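PDB 4DQ6: putative pyridoxal phosphate-dependent transferase from Clostridium difficile, which is of unknown function but belongs to the class I and II aminotransferase family and binds pyridoxal-5'-phosphate. Local coordinates for residues D33-W38 against E380-R385. Sequence-based numbering, arbitrary orientation. Where two conformers were deposited one is given.
Sequences DLLPMW and EEALIR
Leu35 and Ala382 bring the two backbones nearest, their CA atoms 6.8 Å apart, where the short strand 35-36 passes helix 376-390 with no direct hydrogen bond between the two. Leu35 makes the largest share of the contact. Its CG lies anti to the backbone N (chi1 -174°), which carries its methyls to the helix, and the two part over different neighbours. CD2 rests on the methyl of Ala382, with 3.6 Å between Leu35 CD2 and Ala382 CB. Met37 reaches the same methyl. Bends at chi2 (-70°) and chi3 (-76°) fold its chain back, and CG, SD and CE all lie close to that one carbon, with Met37 CE 3.7 Å from Ala382 CB. The Ala382 methyl thus meets both Leu35 and Met37.

The other methyl of Leu35 lies among charged groups. CD1 sits over one face of the Arg385 guanidinium and is near the Glu381 carboxylate, with Leu35 CD1 3.1 Å from Glu381 OE2. That last distance is short, and both residues were modelled in two conformers, so it is doubtful as a measure of tight packing. Glu381 and Arg385 lie one turn apart on the helix and form a salt bridge, Arg385 NH2 to Glu381 OE2 at 3.2 Å. Arg385 NH1 donates to the carbonyl of Lys351. Arg385 NH1 also donates to a water O at 2.9 Å, which lies at the guanidinium edge, in its plane; this water gives a weak bond to Asp33 O.

Strand 35-36 pairs in parallel with strand 352-353, while Leu383 packs on helix 289-313. The contact therefore joins the N-terminal region to the last helix through an apolar centre at Ala382 and a polar border, where the salt bridge, Lys351 and water probably hold the guanidinium beside Leu35.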
loop_
_atom_site.group_PDB
_atom_site.type_symbol
_atom_site.label_atom_id
_atom_site.label_comp_id
_atom_site.label_asym_id
_atom_site.label_seq_id
_atom_site.Cartn_x
_atom_site.Cartn_y
_atom_site.Cartn_z
ATOM N N ASP A 33 10.690 24.775 11.898
ATOM C CA ASP A 33 11.408 25.065 13.117
ATOM C C ASP A 33 10.472 25.143 14.329
ATOM O O ASP A 33 10.341 26.201 14.980
ATOM C CB ASP A 33 12.149 26.381 12.959
ATOM C CG ASP A 33 13.185 26.553 14.004
ATOM O OD1 ASP A 33 13.714 25.497 14.413
ATOM O OD2 ASP A 33 13.469 27.707 14.407
ATOM N N LEU A 34 9.792 24.030 14.591
ATOM C CA LEU A 34 8.844 23.886 15.673
ATOM C C LEU A 34 9.084 22.574 16.429
ATOM O O LEU A 34 9.589 21.638 15.876
ATOM C CB LEU A 34 7.424 23.881 15.110
ATOM C CG LEU A 34 7.062 25.097 14.282
ATOM C CD1 LEU A 34 5.724 24.763 13.642
ATOM C CD2 LEU A 34 6.986 26.338 15.138
ATOM N N LEU A 35 8.670 22.525 17.695
ATOM C CA LEU A 35 8.677 21.294 18.482
ATOM C C LEU A 35 7.374 20.556 18.100
ATOM O O LEU A 35 6.307 21.076 18.343
ATOM C CB LEU A 35 8.676 21.597 19.985
ATOM C CG LEU A 35 8.834 20.435 20.997
ATOM C CD1 LEU A 35 9.441 20.913 22.316
ATOM C CD2 LEU A 35 7.509 19.778 21.307
ATOM N N PRO A 36 7.480 19.351 17.544
ATOM C CA PRO A 36 6.263 18.707 17.006
ATOM C C PRO A 36 5.504 17.884 18.041
ATOM O O PRO A 36 6.041 16.955 18.641
ATOM C CB PRO A 36 6.838 17.806 15.903
ATOM C CG PRO A 36 8.161 17.437 16.436
ATOM C CD PRO A 36 8.701 18.641 17.131
ATOM N N MET A 37 4.223 18.183 18.214
ATOM C CA MET A 37 3.364 17.419 19.096
ATOM C C MET A 37 2.030 17.162 18.417
ATOM O O MET A 37 0.965 17.159 19.092
ATOM C CB MET A 37 3.110 18.202 20.394
ATOM C CG MET A 37 4.361 18.627 21.143
ATOM S SD MET A 37 5.294 17.292 21.914
ATOM C CE MET A 37 4.286 16.923 23.370
ATOM N N TRP A 38 2.087 16.955 17.121
ATOM C CA TRP A 38 0.861 17.015 16.316
ATOM C C TRP A 38 0.513 15.633 15.819
ATOM O O TRP A 38 -0.232 14.885 16.486
ATOM C CB TRP A 38 0.984 18.127 15.240
ATOM C CG TRP A 38 2.108 17.951 14.220
ATOM C CD1 TRP A 38 3.497 17.925 14.440
ATOM C CD2 TRP A 38 1.958 17.836 12.772
ATOM N NE1 TRP A 38 4.170 17.752 13.270
ATOM C CE2 TRP A 38 3.301 17.716 12.227
ATOM C CE3 TRP A 38 0.866 17.792 11.891
ATOM C CZ2 TRP A 38 3.544 17.571 10.879
ATOM C CZ3 TRP A 38 1.120 17.629 10.529
ATOM C CH2 TRP A 38 2.438 17.551 10.022
ATOM N N GLU A 380 7.762 18.061 28.693
ATOM C CA GLU A 380 8.039 19.268 29.526
ATOM C C GLU A 380 8.360 20.484 28.658
ATOM O O GLU A 380 7.854 21.579 28.860
ATOM C CB GLU A 380 9.109 19.072 30.620
ATOM C CG GLU A 380 9.575 20.460 31.095
ATOM C CD GLU A 380 10.633 20.481 32.178
ATOM O OE1 GLU A 380 11.783 20.030 31.972
ATOM O OE2 GLU A 380 10.298 21.044 33.236
ATOM N N GLU A 381 9.252 20.301 27.687
ATOM C CA GLU A 381 9.604 21.374 26.803
ATOM C C GLU A 381 8.409 21.895 26.040
ATOM O O GLU A 381 8.269 23.095 25.858
ATOM C CB GLU A 381 10.765 20.922 25.862
ATOM C CG GLU A 381 11.500 22.018 25.174
ATOM C CD GLU A 381 12.363 21.477 24.058
ATOM O OE1 GLU A 381 13.143 20.536 24.344
ATOM O OE2 GLU A 381 12.267 21.979 22.909
ATOM N N ALA A 382 7.558 20.982 25.620
ATOM C CA ALA A 382 6.360 21.396 24.887
ATOM C C ALA A 382 5.428 22.227 25.757
ATOM O O ALA A 382 4.966 23.257 25.342
ATOM C CB ALA A 382 5.619 20.194 24.359
ATOM N N LEU A 383 5.281 21.845 26.998
ATOM C CA LEU A 383 4.372 22.588 27.912
ATOM C C LEU A 383 4.940 23.962 28.245
ATOM O O LEU A 383 4.207 24.943 28.340
ATOM C CB LEU A 383 4.047 21.775 29.158
ATOM C CG LEU A 383 3.267 20.491 28.938
ATOM C CD1 LEU A 383 3.408 19.566 30.127
ATOM C CD2 LEU A 383 1.803 20.826 28.624
ATOM N N ILE A 384 6.267 24.059 28.389
ATOM C CA ILE A 384 6.932 25.344 28.597
ATOM C C ILE A 384 6.744 26.297 27.409
ATOM O O ILE A 384 6.430 27.485 27.581
ATOM C CB ILE A 384 8.425 25.148 28.866
ATOM C CG1 ILE A 384 8.669 24.414 30.190
ATOM C CG2 ILE A 384 9.100 26.516 28.824
ATOM C CD1 ILE A 384 10.104 23.911 30.327
ATOM N N ARG A 385 6.799 25.732 26.191
ATOM C CA ARG A 385 6.529 26.503 24.963
ATOM C C ARG A 385 5.084 27.004 24.866
ATOM O O ARG A 385 4.831 28.160 24.494
ATOM C CB ARG A 385 6.942 25.712 23.701
ATOM C CG ARG A 385 8.463 25.536 23.587
ATOM C CD ARG A 385 8.891 24.906 22.242
ATOM N NE ARG A 385 10.348 24.768 22.225
ATOM C CZ ARG A 385 11.116 24.876 21.152
ATOM N NH1 ARG A 385 10.608 25.048 19.932
ATOM N NH2 ARG A 385 12.439 24.779 21.312
HETATM O O HOH W 1 11.975 25.332 17.411
#